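Local structure of sensor histidine kinase DcuS (Escherichia coli, 3BY8) at residues Q79-K82 and G83-L87; L18-A21 and R22-D26. The protein senses C4-dicarboxylates such as fumarate and malate through its periplasmic domain, the part described here, and activates the response regulator DcuR by phosphorylation. One frame throughout, in Å; residues are numbered along the deposited sequence. Where two conformers were deposited one is given.

Contact 1 (Q79-K82 and G83-L87). With LMR ((2S)-2-hydroxybutanedioic acid), chain B.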
loop_
_atom_site.group_PDB
_atom_site.type_symbol
_atom_site.label_atom_id
_atom_site.label_comp_id
_atom_site.label_asym_id
_atom_site.label_seq_id
_atom_site.Cartn_x
_atom_site.Cartn_y
_atom_site.Cartn_z
ATOM N N GLN A 79 -4.420 3.983 12.927
ATOM C CA GLN A 79 -3.535 3.209 13.783
ATOM C C GLN A 79 -2.248 2.895 13.012
ATOM O O GLN A 79 -2.223 2.987 11.771
ATOM C CB GLN A 79 -4.233 1.926 14.248
ATOM C CG GLN A 79 -5.532 2.254 15.002
ATOM C CD GLN A 79 -6.304 1.043 15.465
ATOM O OE1 GLN A 79 -6.376 0.032 14.765
ATOM N NE2 GLN A 79 -6.914 1.145 16.648
ATOM N N PRO A 80 -1.171 2.530 13.723
ATOM C CA PRO A 80 0.096 2.222 13.063
ATOM C C PRO A 80 0.091 0.968 12.218
ATOM O O PRO A 80 -0.489 -0.066 12.580
ATOM C CB PRO A 80 1.089 2.072 14.215
ATOM C CG PRO A 80 0.421 2.745 15.383
ATOM C CD PRO A 80 -1.031 2.440 15.187
ATOM N N PHE A 81 0.766 1.081 11.079
ATOM C CA PHE A 81 0.940 -0.043 10.167
ATOM C C PHE A 81 1.593 -1.219 10.912
ATOM O O PHE A 81 2.441 -1.010 11.784
ATOM C CB PHE A 81 1.855 0.412 9.038
ATOM C CG PHE A 81 1.997 -0.598 7.926
ATOM C CD1 PHE A 81 3.008 -1.551 7.940
ATOM C CD2 PHE A 81 1.079 -0.616 6.867
ATOM C CE1 PHE A 81 3.118 -2.500 6.935
ATOM C CE2 PHE A 81 1.178 -1.570 5.847
ATOM C CZ PHE A 81 2.179 -2.506 5.869
ATOM N N LYS A 82 1.196 -2.438 10.576
ATOM C CA LYS A 82 1.795 -3.619 11.176
ATOM C C LYS A 82 2.653 -4.333 10.136
ATOM O O LYS A 82 2.147 -4.780 9.115
ATOM C CB LYS A 82 0.726 -4.583 11.710
ATOM C CG LYS A 82 1.359 -5.841 12.297
ATOM C CD LYS A 82 0.338 -6.881 12.717
ATOM C CE LYS A 82 -0.236 -6.587 14.079
ATOM N NZ LYS A 82 -1.111 -7.720 14.516
ATOM N N GLY A 83 3.953 -4.423 10.401
ATOM C CA GLY A 83 4.876 -5.078 9.496
ATOM C C GLY A 83 6.156 -4.282 9.368
ATOM O O GLY A 83 6.110 -3.084 9.017
ATOM N N ASP A 84 7.301 -4.920 9.625
ATOM C CA ASP A 84 8.567 -4.207 9.521
ATOM C C ASP A 84 8.985 -3.934 8.082
ATOM O O ASP A 84 9.936 -3.174 7.815
ATOM C CB ASP A 84 9.670 -4.977 10.251
ATOM C CG ASP A 84 9.504 -4.907 11.759
ATOM O OD1 ASP A 84 8.820 -3.971 12.246
ATOM O OD2 ASP A 84 10.071 -5.792 12.439
ATOM N N ASP A 85 8.247 -4.518 7.136
ATOM C CA ASP A 85 8.586 -4.299 5.747
ATOM C C ASP A 85 8.302 -2.896 5.230
ATOM O O ASP A 85 8.811 -2.526 4.181
ATOM C CB ASP A 85 8.007 -5.400 4.823
ATOM C CG ASP A 85 6.556 -5.812 5.140
ATOM O OD1 ASP A 85 6.025 -5.629 6.254
ATOM O OD2 ASP A 85 5.951 -6.400 4.218
ATOM N N ILE A 86 7.563 -2.103 6.001
ATOM C CA ILE A 86 7.336 -0.716 5.613
ATOM C C ILE A 86 8.551 0.167 5.945
ATOM O O ILE A 86 8.714 1.256 5.390
ATOM C CB ILE A 86 6.099 -0.122 6.340
ATOM C CG1 ILE A 86 5.705 1.212 5.696
ATOM C CG2 ILE A 86 6.391 0.067 7.850
ATOM C CD1 ILE A 86 4.315 1.700 6.084
ATOM N N LEU A 87 9.418 -0.305 6.843
ATOM C CA LEU A 87 10.518 0.555 7.273
ATOM C C LEU A 87 11.432 1.068 6.165
ATOM O O LEU A 87 11.763 2.257 6.154
ATOM C CB LEU A 87 11.318 -0.129 8.394
ATOM C CG LEU A 87 10.482 -0.393 9.641
ATOM C CD1 LEU A 87 11.241 -1.364 10.561
ATOM C CD2 LEU A 87 10.150 0.911 10.343
HETATM C C1 LMR B . -1.226 -3.222 7.649
HETATM O O1A LMR B . -2.112 -2.506 7.260
HETATM O O1B LMR B . -0.910 -3.228 8.857
HETATM C C2 LMR B . -0.806 -4.338 6.742
HETATM O O2 LMR B . 0.117 -5.284 7.436
HETATM C C3 LMR B . -1.987 -5.005 6.012
HETATM C C4 LMR B . -2.636 -6.054 6.937
HETATM O O4A LMR B . -3.305 -5.670 7.896
HETATM O O4B LMR B . -2.417 -7.284 6.741
#

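Contact 2 (L18-A21 and R22-D26)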
loop_
_atom_site.group_PDB
_atom_site.type_symbol
_atom_site.label_atom_id
_atom_site.label_comp_id
_atom_site.label_asym_id
_atom_site.label_seq_id
_atom_site.Cartn_x
_atom_site.Cartn_y
_atom_site.Cartn_z
ATOM N N LEU A 18 3.359 -2.929 -7.711
ATOM C CA LEU A 18 4.161 -1.722 -7.592
ATOM C C LEU A 18 3.675 -0.614 -8.540
ATOM O O LEU A 18 3.701 0.563 -8.186
ATOM C CB LEU A 18 5.646 -2.018 -7.831
ATOM C CG LEU A 18 6.514 -2.175 -6.577
ATOM C CD1 LEU A 18 7.916 -2.547 -7.034
ATOM C CD2 LEU A 18 6.518 -0.863 -5.740
ATOM N N ALA A 19 3.216 -0.990 -9.737
ATOM C CA ALA A 19 2.726 0.005 -10.689
ATOM C C ALA A 19 1.483 0.678 -10.100
ATOM O O ALA A 19 1.318 1.898 -10.195
ATOM C CB ALA A 19 2.395 -0.669 -12.012
ATOM N N VAL A 20 0.605 -0.094 -9.475
ATOM C CA VAL A 20 -0.557 0.490 -8.813
ATOM C C VAL A 20 -0.110 1.426 -7.680
ATOM O O VAL A 20 -0.599 2.549 -7.571
ATOM C CB VAL A 20 -1.493 -0.614 -8.236
ATOM C CG1 VAL A 20 -2.661 -0.019 -7.459
ATOM C CG2 VAL A 20 -1.994 -1.524 -9.396
ATOM N N ALA A 21 0.846 0.975 -6.864
ATOM C CA ALA A 21 1.295 1.780 -5.732
ATOM C C ALA A 21 1.912 3.087 -6.187
ATOM O O ALA A 21 1.622 4.138 -5.632
ATOM C CB ALA A 21 2.288 0.971 -4.942
ATOM N N ARG A 22 2.738 3.030 -7.225
ATOM C CA ARG A 22 3.403 4.214 -7.757
ATOM C C ARG A 22 2.374 5.186 -8.318
ATOM O O ARG A 22 2.472 6.394 -8.139
ATOM C CB ARG A 22 4.387 3.818 -8.862
ATOM C CG ARG A 22 5.613 3.080 -8.338
ATOM C CD ARG A 22 6.374 2.502 -9.530
ATOM N NE ARG A 22 7.630 1.895 -9.124
ATOM C CZ ARG A 22 8.513 1.364 -9.964
ATOM N NH1 ARG A 22 8.278 1.368 -11.279
ATOM N NH2 ARG A 22 9.637 0.825 -9.495
ATOM N N THR A 23 1.363 4.647 -8.986
ATOM C CA THR A 23 0.345 5.508 -9.543
ATOM C C THR A 23 -0.385 6.257 -8.430
ATOM O O THR A 23 -0.570 7.493 -8.502
ATOM C CB THR A 23 -0.629 4.667 -10.365
ATOM O OG1 THR A 23 0.089 4.028 -11.426
ATOM C CG2 THR A 23 -1.718 5.580 -10.975
ATOM N N LEU A 24 -0.791 5.540 -7.389
ATOM C CA LEU A 24 -1.471 6.174 -6.264
ATOM C C LEU A 24 -0.560 7.165 -5.548
ATOM O O LEU A 24 -1.055 8.188 -5.047
ATOM C CB LEU A 24 -1.936 5.126 -5.275
ATOM C CG LEU A 24 -3.074 4.272 -5.777
ATOM C CD1 LEU A 24 -3.404 3.174 -4.781
ATOM C CD2 LEU A 24 -4.273 5.141 -5.985
ATOM N N ALA A 25 0.728 6.884 -5.459
ATOM C CA ALA A 25 1.616 7.824 -4.776
ATOM C C ALA A 25 1.471 9.247 -5.350
ATOM O O ALA A 25 1.787 10.229 -4.677
ATOM C CB ALA A 25 3.052 7.346 -4.900
ATOM N N ASP A 26 0.989 9.358 -6.584
ATOM C CA ASP A 26 0.858 10.650 -7.244
ATOM C C ASP A 26 -0.529 11.285 -7.202
ATOM O O ASP A 26 -0.805 12.216 -7.961
ATOM C CB ASP A 26 1.327 10.543 -8.703
ATOM C CG ASP A 26 2.824 10.336 -8.822
ATOM O OD1 ASP A 26 3.542 10.587 -7.841
ATOM O OD2 ASP A 26 3.289 9.940 -9.908
#

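Contact 1 (Q79-K82 and G83-L87)
The carbonyl oxygen of K82 is gripped twice: the malate hydroxyl O2 donates to K82 O at 2.7 Å, and R108 NH2 adds a second bond from strand 106-114. This loop, between strands 58-63 and 95-99 of the periplasmic Cache domain, forms one wall of the dicarboxylate pocket. K82 N donates to malate O1B at 2.8 Å in a nearly straight bond (164°), so a single residue's backbone reads both the hydroxyl and the adjoining carboxylate of the ligand. The F81 ring separates the ligand from I86. With CG anti to the backbone N (chi1 -173°), it has malate C1 over one face, 3.4 Å from F81 CE2, while I86 CD1 lies over the opposite face in a CH-pi contact, 4.0 Å from the ring centroid and offset toward the rim. Without the ring, as with an alanine at F81, the malate carboxylate and I86 CD1 would lose the surface they both pack on, and a gap would probably open in the pocket wall. Beyond the ring, D85 forms a salt bridge to R108, which also binds malate, and a hydrogen bond to N99, consistent with this second-shell carboxylate orienting the arginine. G83 has a positive phi (138°), at which a side chain would collide with the carbonyl oxygen of K82. Its own O lies at the ring edge, in the ring plane, 3.6 Å from F81 CD1.

Contact 2 (L18-A21 and R22-D26)
A19 O takes two bonds from T23, one from the backbone and one from the side chain. T23 OG1 donates to A19 O at 2.8 Å and T23 N to the same oxygen at 3.0 Å, the two arriving from opposite faces of the carbonyl plane, tilted about 30° from it. This is the familiar return of a helical threonine hydroxyl to the carbonyl four residues earlier, superposed on the ordinary i to i+4 ladder of helix 8-25. It depends on the first torsion of T23 (chi1 -60°), which sets OG1 beside the backbone N and turns CG2 away from it; the hydroxyl is thus fixed in rotation on an exposed face of the helix.

The neighbouring rungs are regular: R22 N donates to L18 O at 2.8 Å, L24 N to V20 O at 3.0 Å and, in the one conformer given for A25, A25 N to A21 O at 2.9 Å. R22 starts back along the helix, its CG 3.2 Å from L18 O, and then runs extended from CG to NE; its NH2 reaches a salt bridge with E94, tying the helix to the loop before strand 95-99.

Packing between side chains one turn apart is lighter, with V20 CG1 and L24 CD1 4.2 Å from each other. Both residues turn to helix 43-53, V20 against V50 and L24 against I46. On the sheet side, L18 meets V109 and A21 meets T111 of strand 106-114, while A21 also touches V124 and I126 of strand 120-129, so the helix is laid against two adjoining strands.

How the contacts relate
The two contacts lie on opposite sides of the chain's centre, their own centres about 18 Å apart, with no atoms touching. Both meet the central strands 106-114 and 120-129: contact 1 belongs to the loop wall of the ligand pocket, contact 2 to the long N-terminal helix. Contact 1 is buried, and the backbone N and O of K82 go to malate, with R108 as a second partner of the oxygen. Contact 2 is only partly buried; regular backbone bonds run through it, small and branched apolar groups face the sheet and helix 43-53, T23 is on the exposed side, and R22 reaches along the helix to E94. Aromatic and ligand chemistry thus marks the first, helical repetition the second.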